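Local coordinates for protein Maltose/maltodextrin transport permease homologue (Bdellovibrio bacteriovorus HD100, PDB 6FFL) that binds maltotriose through this periplasmic-type solute-binding (MalE) domain, which is fused to a MalF membrane subunit that probably takes part in maltodextrin uptake, at residues A[163-168]-A[264-269]; A[298-303]-A[310-315]; A[47-52]-A[70-75]; A[358-361]-A[365-368]. All coordinates share one frame; numbering follows the deposited sequence. Where two conformers were deposited one is given.

Contact 1 (A[163-168]-A[264-269]); sequences EPFFFA and SPLVGT. With GLC (alpha-D-glucopyranose), chain B; GLC (alpha-D-glucopyranose), chain C.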
loop_
_atom_site.group_PDB
_atom_site.type_symbol
_atom_site.label_atom_id
_atom_site.label_comp_id
_atom_site.label_asym_id
_atom_site.label_seq_id
_atom_site.Cartn_x
_atom_site.Cartn_y
_atom_site.Cartn_z
ATOM N N GLU A 163 -0.531 -3.447 11.529
ATOM C CA GLU A 163 0.443 -3.036 10.522
ATOM C C GLU A 163 0.473 -1.516 10.437
ATOM O O GLU A 163 -0.570 -0.903 10.256
ATOM C CB GLU A 163 0.059 -3.641 9.172
ATOM C CG GLU A 163 1.058 -3.419 8.050
ATOM C CD GLU A 163 2.388 -4.097 8.285
ATOM O OE1 GLU A 163 2.406 -5.174 8.917
ATOM O OE2 GLU A 163 3.434 -3.554 7.846
ATOM N N PRO A 164 1.647 -0.877 10.553
ATOM C CA PRO A 164 1.663 0.590 10.658
ATOM C C PRO A 164 1.002 1.314 9.496
ATOM O O PRO A 164 0.391 2.369 9.698
ATOM C CB PRO A 164 3.163 0.915 10.742
ATOM C CG PRO A 164 3.774 -0.296 11.312
ATOM C CD PRO A 164 2.968 -1.472 10.810
ATOM N N PHE A 165 1.129 0.795 8.271
ATOM C CA PHE A 165 0.464 1.439 7.138
ATOM C C PHE A 165 -1.019 1.642 7.416
ATOM O O PHE A 165 -1.602 2.649 6.997
ATOM C CB PHE A 165 0.656 0.587 5.883
ATOM C CG PHE A 165 0.368 1.314 4.591
ATOM C CD1 PHE A 165 1.177 2.364 4.168
ATOM C CD2 PHE A 165 -0.696 0.921 3.792
ATOM C CE1 PHE A 165 0.941 3.018 2.953
ATOM C CE2 PHE A 165 -0.956 1.565 2.582
ATOM C CZ PHE A 165 -0.132 2.626 2.165
ATOM N N PHE A 166 -1.631 0.712 8.146
ATOM C CA PHE A 166 -3.076 0.742 8.336
ATOM C C PHE A 166 -3.511 1.658 9.475
ATOM O O PHE A 166 -4.678 2.073 9.497
ATOM C CB PHE A 166 -3.585 -0.681 8.550
ATOM C CG PHE A 166 -3.527 -1.534 7.304
ATOM C CD1 PHE A 166 -2.325 -2.085 6.869
ATOM C CD2 PHE A 166 -4.677 -1.770 6.560
ATOM C CE1 PHE A 166 -2.271 -2.863 5.711
ATOM C CE2 PHE A 166 -4.628 -2.551 5.401
ATOM C CZ PHE A 166 -3.428 -3.093 4.983
ATOM N N PHE A 167 -2.623 2.020 10.411
ATOM C CA PHE A 167 -3.025 3.069 11.348
ATOM C C PHE A 167 -2.407 4.426 11.036
ATOM O O PHE A 167 -2.837 5.431 11.614
ATOM C CB PHE A 167 -2.762 2.649 12.820
ATOM C CG PHE A 167 -1.317 2.442 13.204
ATOM C CD1 PHE A 167 -0.456 3.525 13.403
ATOM C CD2 PHE A 167 -0.843 1.162 13.457
ATOM C CE1 PHE A 167 0.864 3.320 13.809
ATOM C CE2 PHE A 167 0.475 0.945 13.855
ATOM C CZ PHE A 167 1.334 2.037 14.022
ATOM N N ALA A 168 -1.459 4.491 10.100
ATOM C CA ALA A 168 -0.893 5.768 9.670
ATOM C C ALA A 168 -1.911 6.834 9.273
ATOM O O ALA A 168 -1.675 8.012 9.589
ATOM C CB ALA A 168 0.072 5.518 8.502
ATOM N N SER A 264 -5.815 10.580 6.778
ATOM C CA SER A 264 -5.160 10.921 5.525
ATOM C C SER A 264 -4.416 9.706 4.990
ATOM O O SER A 264 -3.336 9.370 5.496
ATOM C CB SER A 264 -4.194 12.094 5.750
ATOM O OG SER A 264 -3.685 12.567 4.520
ATOM N N PRO A 265 -4.943 9.016 3.983
ATOM C CA PRO A 265 -4.218 7.870 3.420
ATOM C C PRO A 265 -2.935 8.330 2.753
ATOM O O PRO A 265 -2.831 9.463 2.279
ATOM C CB PRO A 265 -5.201 7.297 2.391
ATOM C CG PRO A 265 -6.046 8.448 2.002
ATOM C CD PRO A 265 -6.151 9.352 3.207
ATOM N N LEU A 266 -1.937 7.452 2.746
ATOM C CA LEU A 266 -0.721 7.714 1.985
ATOM C C LEU A 266 -0.958 7.333 0.529
ATOM O O LEU A 266 -1.354 6.203 0.236
ATOM C CB LEU A 266 0.454 6.930 2.564
ATOM C CG LEU A 266 0.843 7.472 3.945
ATOM C CD1 LEU A 266 1.734 6.493 4.682
ATOM C CD2 LEU A 266 1.518 8.842 3.813
ATOM N N VAL A 267 -0.717 8.270 -0.378
ATOM C CA VAL A 267 -1.004 8.091 -1.796
ATOM C C VAL A 267 0.320 7.986 -2.528
ATOM O O VAL A 267 1.243 8.769 -2.268
ATOM C CB VAL A 267 -1.860 9.245 -2.349
ATOM C CG1 VAL A 267 -2.116 9.070 -3.846
ATOM C CG2 VAL A 267 -3.191 9.307 -1.583
ATOM N N GLY A 268 0.423 7.015 -3.426
ATOM C CA GLY A 268 1.675 6.860 -4.142
ATOM C C GLY A 268 1.586 5.872 -5.280
ATOM O O GLY A 268 0.651 5.922 -6.076
ATOM N N THR A 269 2.556 4.967 -5.368
ATOM C CA THR A 269 2.576 3.999 -6.449
ATOM C C THR A 269 3.267 2.732 -5.972
ATOM O O THR A 269 3.858 2.680 -4.888
ATOM C CB THR A 269 3.282 4.574 -7.697
ATOM O OG1 THR A 269 2.992 3.754 -8.839
ATOM C CG2 THR A 269 4.804 4.632 -7.502
HETATM C C1 GLC B . 3.764 0.059 3.408
HETATM C C2 GLC B . 5.179 0.422 2.952
HETATM C C3 GLC B . 6.183 -0.546 3.586
HETATM C C4 GLC B . 6.047 -0.519 5.098
HETATM C C5 GLC B . 4.599 -0.835 5.502
HETATM C C6 GLC B . 4.407 -0.602 6.997
HETATM O O2 GLC B . 5.279 0.397 1.514
HETATM O O3 GLC B . 7.531 -0.162 3.233
HETATM O O4 GLC B . 6.935 -1.495 5.665
HETATM O O5 GLC B . 3.720 0.079 4.838
HETATM O O6 GLC B . 3.150 -1.135 7.467
HETATM C C1 GLC C . 0.187 -2.753 0.824
HETATM C C2 GLC C . 0.879 -1.517 0.265
HETATM C C3 GLC C . 2.268 -1.306 0.846
HETATM C C4 GLC C . 2.153 -1.336 2.367
HETATM C C5 GLC C . 1.527 -2.659 2.798
HETATM C C6 GLC C . 1.396 -2.738 4.324
HETATM O O2 GLC C . 0.943 -1.658 -1.167
HETATM O O3 GLC C . 2.757 -0.024 0.415
HETATM O O4 GLC C . 3.447 -1.244 2.942
HETATM O O5 GLC C . 0.217 -2.730 2.245
HETATM O O6 GLC C . 1.149 -4.103 4.728
HETATM O O HOH W 1 -1.704 4.636 4.748
#
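Phe165 and Leu266 meet obliquely: the ring atom CE1 of Phe165 lies 4.0 Å from CB of Leu266 and equally close to its CD1, the two side chains crossing at a slant. The same methyl, CD1 of Leu266, is 4.3 Å from CB of Ala168, so the leucine touches residues three apart, Phe165 and Ala168. Phe165 carries CG anti to its own N (chi1 -163°), which swings the ring off the turn and in between sugar and strand. One face of that ring, toward its rim, takes C4 of the chain C glucose; over the centre of the other face sits a water that donates to Phe165 O at 3.0 Å and is held only weakly by Leu266 N. The chain B glucose is gripped at its O6, which donates a very short bond of 2.5 Å to Glu163 OE2 and accepts Phe165 N at 2.9 Å with an N-H...O angle of 158°. Arg355 forms a salt bridge with that same OE2. Phe166 turns its ring edge to O6 of the chain C glucose. Trp351 packs on Leu266 from helix 346-362. An aromatic face against a glucose ring, with a carboxylate gripping a hydroxyl, is how maltodextrin-binding proteins commonly hold their sugar; here it forms part of the maltotriose pocket.

Contact 2 (A[298-303]-A[310-315]); sequences PVQLLF and LPSNLQ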
loop_
_atom_site.group_PDB
_atom_site.type_symbol
_atom_site.label_atom_id
_atom_site.label_comp_id
_atom_site.label_asym_id
_atom_site.label_seq_id
_atom_site.Cartn_x
_atom_site.Cartn_y
_atom_site.Cartn_z
ATOM N N PRO A 298 -0.859 -0.158 -23.165
ATOM C CA PRO A 298 -1.636 -1.407 -23.251
ATOM C C PRO A 298 -1.610 -2.238 -21.980
ATOM O O PRO A 298 -2.656 -2.766 -21.581
ATOM C CB PRO A 298 -0.986 -2.129 -24.440
ATOM C CG PRO A 298 -0.550 -1.011 -25.326
ATOM C CD PRO A 298 -0.050 0.055 -24.386
ATOM N N VAL A 299 -0.461 -2.333 -21.295
ATOM C CA VAL A 299 -0.415 -3.099 -20.049
ATOM C C VAL A 299 -1.108 -2.345 -18.916
ATOM O O VAL A 299 -1.823 -2.945 -18.105
ATOM C CB VAL A 299 1.040 -3.449 -19.678
ATOM C CG1 VAL A 299 1.083 -4.116 -18.304
ATOM C CG2 VAL A 299 1.645 -4.365 -20.727
ATOM N N GLN A 300 -0.899 -1.028 -18.824
ATOM C CA GLN A 300 -1.589 -0.252 -17.791
ATOM C C GLN A 300 -3.102 -0.380 -17.920
ATOM O O GLN A 300 -3.814 -0.479 -16.914
ATOM C CB GLN A 300 -1.184 1.217 -17.879
ATOM C CG GLN A 300 0.289 1.480 -17.587
ATOM C CD GLN A 300 0.537 2.914 -17.166
ATOM O OE1 GLN A 300 -0.397 3.630 -16.809
ATOM N NE2 GLN A 300 1.805 3.340 -17.195
ATOM N N LEU A 301 -3.611 -0.372 -19.148
ATOM C CA LEU A 301 -5.050 -0.483 -19.342
ATOM C C LEU A 301 -5.557 -1.904 -19.133
ATOM O O LEU A 301 -6.745 -2.089 -18.849
ATOM C CB LEU A 301 -5.431 0.023 -20.734
ATOM C CG LEU A 301 -5.288 1.539 -20.934
ATOM C CD1 LEU A 301 -5.584 1.936 -22.390
ATOM C CD2 LEU A 301 -6.173 2.307 -19.953
ATOM N N LEU A 302 -4.697 -2.909 -19.288
ATOM C CA LEU A 302 -5.080 -4.263 -18.904
ATOM C C LEU A 302 -5.350 -4.338 -17.406
ATOM O O LEU A 302 -6.370 -4.895 -16.973
ATOM C CB LEU A 302 -3.986 -5.252 -19.304
ATOM C CG LEU A 302 -4.263 -6.729 -19.035
ATOM C CD1 LEU A 302 -5.472 -7.213 -19.824
ATOM C CD2 LEU A 302 -3.018 -7.542 -19.386
ATOM N N PHE A 303 -4.444 -3.773 -16.598
ATOM C CA PHE A 303 -4.675 -3.686 -15.156
ATOM C C PHE A 303 -5.901 -2.838 -14.861
ATOM O O PHE A 303 -6.743 -3.205 -14.034
ATOM C CB PHE A 303 -3.454 -3.101 -14.440
ATOM C CG PHE A 303 -2.348 -4.089 -14.221
ATOM C CD1 PHE A 303 -2.401 -4.977 -13.157
ATOM C CD2 PHE A 303 -1.249 -4.125 -15.067
ATOM C CE1 PHE A 303 -1.390 -5.879 -12.942
ATOM C CE2 PHE A 303 -0.236 -5.032 -14.861
ATOM C CZ PHE A 303 -0.311 -5.921 -13.792
ATOM N N LEU A 310 -6.067 3.027 -11.239
ATOM C CA LEU A 310 -5.850 4.211 -12.070
ATOM C C LEU A 310 -4.483 4.150 -12.755
ATOM O O LEU A 310 -3.462 4.090 -12.060
ATOM C CB LEU A 310 -5.931 5.464 -11.209
ATOM C CG LEU A 310 -5.757 6.816 -11.900
ATOM C CD1 LEU A 310 -6.930 7.100 -12.822
ATOM C CD2 LEU A 310 -5.572 7.913 -10.846
ATOM N N PRO A 311 -4.407 4.223 -14.085
ATOM C CA PRO A 311 -3.094 4.233 -14.750
ATOM C C PRO A 311 -2.225 5.395 -14.296
ATOM O O PRO A 311 -2.709 6.475 -13.951
ATOM C CB PRO A 311 -3.448 4.382 -16.241
ATOM C CG PRO A 311 -4.810 3.745 -16.345
ATOM C CD PRO A 311 -5.510 4.147 -15.061
ATOM N N SER A 312 -0.915 5.175 -14.359
ATOM C CA SER A 312 0.029 6.259 -14.139
ATOM C C SER A 312 0.226 7.112 -15.387
ATOM O O SER A 312 0.563 8.296 -15.277
ATOM C CB SER A 312 1.369 5.686 -13.689
ATOM O OG SER A 312 1.862 4.779 -14.653
ATOM N N ASN A 313 0.052 6.533 -16.576
ATOM C CA ASN A 313 0.224 7.294 -17.805
ATOM C C ASN A 313 -0.964 8.235 -17.994
ATOM O O ASN A 313 -2.118 7.818 -17.886
ATOM C CB ASN A 313 0.361 6.346 -18.995
ATOM C CG ASN A 313 0.517 7.086 -20.304
ATOM O OD1 ASN A 313 -0.447 7.620 -20.840
ATOM N ND2 ASN A 313 1.749 7.130 -20.820
ATOM N N LEU A 314 -0.675 9.514 -18.247
ATOM C CA LEU A 314 -1.726 10.527 -18.246
ATOM C C LEU A 314 -2.681 10.346 -19.418
ATOM O O LEU A 314 -3.900 10.443 -19.243
ATOM C CB LEU A 314 -1.106 11.932 -18.260
ATOM C CG LEU A 314 -0.227 12.241 -17.028
ATOM C CD1 LEU A 314 0.443 13.604 -17.132
ATOM C CD2 LEU A 314 -1.021 12.128 -15.717
ATOM N N GLN A 315 -2.157 10.082 -20.623
ATOM C CA GLN A 315 -3.050 9.883 -21.761
ATOM C C GLN A 315 -3.879 8.608 -21.625
ATOM O O GLN A 315 -5.004 8.547 -22.138
ATOM C CB GLN A 315 -2.266 9.857 -23.078
ATOM C CG GLN A 315 -3.150 9.917 -24.353
ATOM C CD GLN A 315 -4.082 11.129 -24.403
ATOM O OE1 GLN A 315 -3.790 12.180 -23.847
ATOM N NE2 GLN A 315 -5.213 10.980 -25.101
#
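In the solute-binding fold the chain leaves helix 297-307, forms the short strand 310-311 and passes back beside the helix, where the amide of Gln300 reaches across to the returning backbone. At its start, 310-311 pairs with the short strand 111-112 in a two-stranded antiparallel sheet; beyond it the chain turns past the helix. Gln300 holds CG anti to its carbonyl carbon (chi1 -64°) and runs extended from there, which carries the amide clear of the helix and up to the turn. Its OE1 accepts Asn313 N at 2.9 Å, a nearly straight bond (171°) that arrives in the carbonyl plane on a lone pair. Ser312 N lies just as near to OE1, and CB of Pro311 comes to 3.2 Å from it, so the oxygen is closely surrounded by three successive residues. At the other end of the amide, NE2 of Gln300 is hydrogen-bonded to Thr295 O and lies 2.9 Å from Ser312 OG, a hydroxyl that is itself bonded to Gly109 O. Both ends of the buried amide are thus engaged, which limits its rotation. CB of Asn313 faces Gln300, but the amide end leads off, its OD1 accepting Ala316 N. Val322 of helix 320-323 covers the apolar flank, where Leu301 and Pro311 cross at about a right angle, CD2 of Leu301 standing 4.1 Å from CG of Pro311.

Contact 3 (A[47-52]-A[70-75]); sequences SSFQSA and GPFATM. With PT (platinum (II) ion), chain E.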
loop_
_atom_site.group_PDB
_atom_site.type_symbol
_atom_site.label_atom_id
_atom_site.label_comp_id
_atom_site.label_asym_id
_atom_site.label_seq_id
_atom_site.Cartn_x
_atom_site.Cartn_y
_atom_site.Cartn_z
ATOM N N SER A 47 13.496 -6.985 2.020
ATOM C CA SER A 47 14.681 -7.517 2.680
ATOM C C SER A 47 15.409 -8.524 1.790
ATOM O O SER A 47 16.645 -8.560 1.771
ATOM C CB SER A 47 14.292 -8.132 4.028
ATOM O OG SER A 47 13.493 -9.282 3.854
ATOM N N SER A 48 14.672 -9.331 1.021
ATOM C CA SER A 48 15.332 -10.329 0.176
ATOM C C SER A 48 16.010 -9.683 -1.036
ATOM O O SER A 48 17.101 -10.110 -1.440
ATOM C CB SER A 48 14.330 -11.420 -0.235
ATOM O OG SER A 48 13.445 -11.002 -1.264
ATOM N N PHE A 49 15.408 -8.638 -1.614
ATOM C CA PHE A 49 16.103 -7.929 -2.684
ATOM C C PHE A 49 17.374 -7.270 -2.162
ATOM O O PHE A 49 18.432 -7.338 -2.807
ATOM C CB PHE A 49 15.199 -6.887 -3.353
ATOM C CG PHE A 49 15.879 -6.206 -4.518
ATOM C CD1 PHE A 49 15.971 -6.846 -5.748
ATOM C CD2 PHE A 49 16.482 -4.969 -4.363
ATOM C CE1 PHE A 49 16.641 -6.252 -6.809
ATOM C CE2 PHE A 49 17.150 -4.364 -5.421
ATOM C CZ PHE A 49 17.231 -5.012 -6.646
ATOM N N GLN A 50 17.297 -6.636 -0.988
ATOM C CA GLN A 50 18.488 -6.004 -0.426
ATOM C C GLN A 50 19.592 -7.033 -0.214
ATOM O O GLN A 50 20.750 -6.808 -0.589
ATOM C CB GLN A 50 18.140 -5.297 0.890
ATOM C CG GLN A 50 17.218 -4.100 0.710
ATOM C CD GLN A 50 16.907 -3.371 2.011
ATOM O OE1 GLN A 50 16.639 -2.173 2.013
ATOM N NE2 GLN A 50 16.938 -4.098 3.123
ATOM N N SER A 51 19.244 -8.180 0.378
ATOM C CA SER A 51 20.242 -9.206 0.663
ATOM C C SER A 51 20.831 -9.773 -0.622
ATOM O O SER A 51 22.050 -9.925 -0.746
ATOM C CB SER A 51 19.617 -10.319 1.503
ATOM O OG SER A 51 20.491 -11.425 1.607
ATOM N N ALA A 52 19.975 -10.081 -1.600
ATOM C CA ALA A 52 20.460 -10.673 -2.840
ATOM C C ALA A 52 21.339 -9.698 -3.614
ATOM O O ALA A 52 22.392 -10.085 -4.134
ATOM C CB ALA A 52 19.287 -11.136 -3.702
ATOM N N GLY A 70 14.176 4.894 -1.320
ATOM C CA GLY A 70 15.179 5.433 -0.421
ATOM C C GLY A 70 16.236 4.421 -0.029
ATOM O O GLY A 70 17.434 4.629 -0.248
ATOM N N PRO A 71 15.811 3.305 0.571
ATOM C CA PRO A 71 16.786 2.270 0.944
ATOM C C PRO A 71 17.511 1.682 -0.251
ATOM O O PRO A 71 18.735 1.504 -0.204
ATOM C CB PRO A 71 15.925 1.222 1.661
ATOM C CG PRO A 71 14.734 1.992 2.171
ATOM C CD PRO A 71 14.462 3.020 1.107
ATOM N N PHE A 72 16.787 1.373 -1.328
ATOM C CA PHE A 72 17.432 0.760 -2.484
ATOM C C PHE A 72 18.456 1.705 -3.091
ATOM O O PHE A 72 19.565 1.290 -3.450
ATOM C CB PHE A 72 16.403 0.378 -3.553
ATOM C CG PHE A 72 15.544 -0.820 -3.215
ATOM C CD1 PHE A 72 15.675 -1.490 -2.006
ATOM C CD2 PHE A 72 14.595 -1.273 -4.134
ATOM C CE1 PHE A 72 14.866 -2.592 -1.709
ATOM C CE2 PHE A 72 13.782 -2.375 -3.854
ATOM C CZ PHE A 72 13.918 -3.035 -2.632
ATOM N N ALA A 73 18.094 2.984 -3.233
ATOM C CA ALA A 73 19.011 3.926 -3.870
ATOM C C ALA A 73 20.221 4.207 -2.993
ATOM O O ALA A 73 21.364 4.218 -3.481
ATOM C CB ALA A 73 18.280 5.224 -4.211
ATOM N N THR A 74 20.005 4.428 -1.691
ATOM C CA THR A 74 21.142 4.752 -0.833
ATOM C C THR A 74 22.100 3.581 -0.657
ATOM O O THR A 74 23.282 3.809 -0.371
ATOM C CB THR A 74 20.679 5.252 0.547
ATOM O OG1 THR A 74 19.965 4.224 1.236
ATOM C CG2 THR A 74 19.801 6.466 0.409
ATOM N N MET A 75 21.631 2.344 -0.824
ATOM C CA MET A 75 22.506 1.174 -0.804
ATOM C C MET A 75 23.175 0.919 -2.149
ATOM O O MET A 75 23.974 -0.019 -2.262
ATOM C CB MET A 75 21.718 -0.073 -0.393
ATOM C CG MET A 75 21.097 -0.018 0.996
ATOM S SD MET A 75 22.257 -0.375 2.320
ATOM C CE MET A 75 21.143 -0.558 3.718
HETATM PT PT PT E . 22.871 -2.556 1.890
HETATM O O HOH W 2 20.911 -3.152 1.316
#
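Phe49 and Phe72 make the aromatic part of this interface, one reaching in from each helix. Their ring centres are 4.9 Å apart with the planes inclined at 43°, an oblique pair that is neither a parallel stack nor a T-shape. The CD2 corner of Phe49 stands over one face of Phe72, offset to the rim, and comes 3.6 Å from its CZ. Phe49 has CG anti to the backbone N (chi1 -176°), which throws its ring across the gap between the helices. Val62 of strand 61-65 lies against both rings.

Apolar packing continues along the aliphatic part of Gln50. Its CG sits 3.7 Å from Phe72 CE1, and the extended chain crosses that side chain at about a right angle. Beyond it, Gln50 OE1 approaches Pro71 CB at 3.5 Å.

No hydrogen bond crosses between the helices; within 70-75, Gly70 O is held by both Thr74 N and Thr74 OG1, reaching it from opposite faces of the carbonyl plane.

A platinum ion is bound by SD of Met75 at 2.3 Å, by a water and by SD of Met54, so it links the ends of the two helices through soft thioethers.

The two helix segments run parallel, 3° apart, their axes 11.0 Å from one another. With strand 61-65 between them in sequence, pairing parallel to strand 4-9, this is helix-to-helix packing on one side of the sheet, as in the alpha/beta lobes of periplasmic binding proteins.

Contact 4 (A[358-361]-A[365-368]); sequences YQKV and SLQP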
loop_
_atom_site.group_PDB
_atom_site.type_symbol
_atom_site.label_atom_id
_atom_site.label_comp_id
_atom_site.label_asym_id
_atom_site.label_seq_id
_atom_site.Cartn_x
_atom_site.Cartn_y
_atom_site.Cartn_z
ATOM N N TYR A 358 3.885 -0.688 18.499
ATOM C CA TYR A 358 2.448 -0.953 18.591
ATOM C C TYR A 358 2.167 -2.428 18.834
ATOM O O TYR A 358 1.152 -2.768 19.449
ATOM C CB TYR A 358 1.676 -0.473 17.352
ATOM C CG TYR A 358 0.192 -0.217 17.680
ATOM C CD1 TYR A 358 -0.173 0.344 18.908
ATOM C CD2 TYR A 358 -0.823 -0.580 16.807
ATOM C CE1 TYR A 358 -1.510 0.588 19.236
ATOM C CE2 TYR A 358 -2.159 -0.348 17.121
ATOM C CZ TYR A 358 -2.497 0.236 18.339
ATOM O OH TYR A 358 -3.821 0.475 18.680
ATOM N N GLN A 359 3.053 -3.319 18.388
ATOM C CA GLN A 359 2.877 -4.725 18.736
ATOM C C GLN A 359 2.889 -4.906 20.245
ATOM O O GLN A 359 2.101 -5.685 20.793
ATOM C CB GLN A 359 3.966 -5.582 18.081
ATOM C CG GLN A 359 3.702 -7.086 18.130
ATOM C CD GLN A 359 4.122 -7.729 19.448
ATOM O OE1 GLN A 359 4.971 -7.204 20.170
ATOM N NE2 GLN A 359 3.517 -8.871 19.770
ATOM N N LYS A 360 3.763 -4.170 20.934
ATOM C CA LYS A 360 3.838 -4.285 22.385
ATOM C C LYS A 360 2.611 -3.685 23.052
ATOM O O LYS A 360 2.154 -4.186 24.084
ATOM C CB LYS A 360 5.101 -3.597 22.895
ATOM C CG LYS A 360 6.396 -4.259 22.466
ATOM C CD LYS A 360 7.575 -3.391 22.906
ATOM C CE LYS A 360 8.911 -4.036 22.596
ATOM N NZ LYS A 360 10.036 -3.175 23.056
ATOM N N VAL A 361 2.089 -2.587 22.499
ATOM C CA VAL A 361 0.848 -2.014 23.014
ATOM C C VAL A 361 -0.292 -3.011 22.869
ATOM O O VAL A 361 -1.032 -3.288 23.824
ATOM C CB VAL A 361 0.514 -0.707 22.277
ATOM C CG1 VAL A 361 -0.832 -0.167 22.766
ATOM C CG2 VAL A 361 1.601 0.304 22.472
ATOM N N SER A 365 1.746 -4.905 26.958
ATOM C CA SER A 365 2.890 -4.735 27.842
ATOM C C SER A 365 3.375 -3.297 27.933
ATOM O O SER A 365 4.179 -2.989 28.819
ATOM C CB SER A 365 4.049 -5.643 27.402
ATOM O OG SER A 365 4.524 -5.281 26.123
ATOM N N LEU A 366 2.895 -2.415 27.058
ATOM C CA LEU A 366 3.376 -1.045 26.964
ATOM C C LEU A 366 2.175 -0.112 26.865
ATOM O O LEU A 366 1.286 -0.347 26.044
ATOM C CB LEU A 366 4.286 -0.901 25.725
ATOM C CG LEU A 366 5.179 0.313 25.513
ATOM C CD1 LEU A 366 6.098 0.543 26.679
ATOM C CD2 LEU A 366 6.000 0.114 24.228
ATOM N N GLN A 367 2.148 0.946 27.679
ATOM C CA GLN A 367 1.091 1.945 27.557
ATOM C C GLN A 367 1.300 2.814 26.310
ATOM O O GLN A 367 2.430 3.022 25.868
ATOM C CB GLN A 367 1.039 2.827 28.801
ATOM C CG GLN A 367 0.566 2.050 30.028
ATOM C CD GLN A 367 0.194 2.944 31.188
ATOM O OE1 GLN A 367 -0.982 3.089 31.522
ATOM N NE2 GLN A 367 1.193 3.542 31.812
ATOM N N PRO A 368 0.216 3.336 25.724
ATOM C CA PRO A 368 0.354 4.128 24.484
ATOM C C PRO A 368 1.336 5.291 24.557
ATOM O O PRO A 368 2.122 5.484 23.613
ATOM C CB PRO A 368 -1.084 4.611 24.237
ATOM C CG PRO A 368 -1.935 3.529 24.811
ATOM C CD PRO A 368 -1.194 3.037 26.044
#
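Ser365 N closes on Lys360 O at 3.0 Å, a bond bent little (166°) whose donor lies nearly in line with the C=O. The hydroxyl OG of Ser365 lies near the same oxygen, where any bond is weak, and sits 3.7 Å from Lys360 CB. One residue on, Leu366 leans over the lysine: its CB and CD2 are each 4.0 Å from CB of Lys360, and CD2 also meets CD, so the stretched aliphatic part of the lysine serves as an apolar surface while its amino end leads away. Leu366 has CG anti to the backbone N (chi1 -167°), which brings CD2 over the lysine chain at a slant. Backbone meets backbone again at Val361, whose CA directs a C-H...O contact to Leu366 O at 3.5 Å. This is the turn of a helix-loop-helix: helix 346-362 ends, the chain doubles back, and Gln367 takes the N-cap position of helix 368-384. Val361 spreads its two methyls over the returning chain, CG2 against Leu366 CB and CG1 4.4 Å from CG of Pro368, the first residue of the new helix. Farther out, Ala371 of that helix lies against both Val361 and Leu366. Helix 191-205 packs against this turn, Leu201 touching Val361 and Phe197 touching Pro368; Phe197 also stacks on the ring of Tyr358 and takes its hydroxyl hydrogen bond through its backbone O.

In the fold
Contact 1 is the one that touches the sugar; contacts 2 and 3 do not reach contact 1, while contact 4 does. There Phe167 CE2 meets Tyr358 CD2 at 3.6 Å, edge-to-face, although the centres of contacts 1 and 4 are 20 Å apart. Helix 346-362, which ends in contact 4, also supplies Arg355 and Trp351 to contact 1, so the pocket and the C-terminal helix turn share one element. Contact 2 comes within about 5 Å of contact 1 at the nearest atoms without touching. Between contacts 1 and 3 the nearest atoms are about 11 Å apart. Contacts 2 and 4, with centres 42 Å apart, lie on opposite sides of the chain's centre.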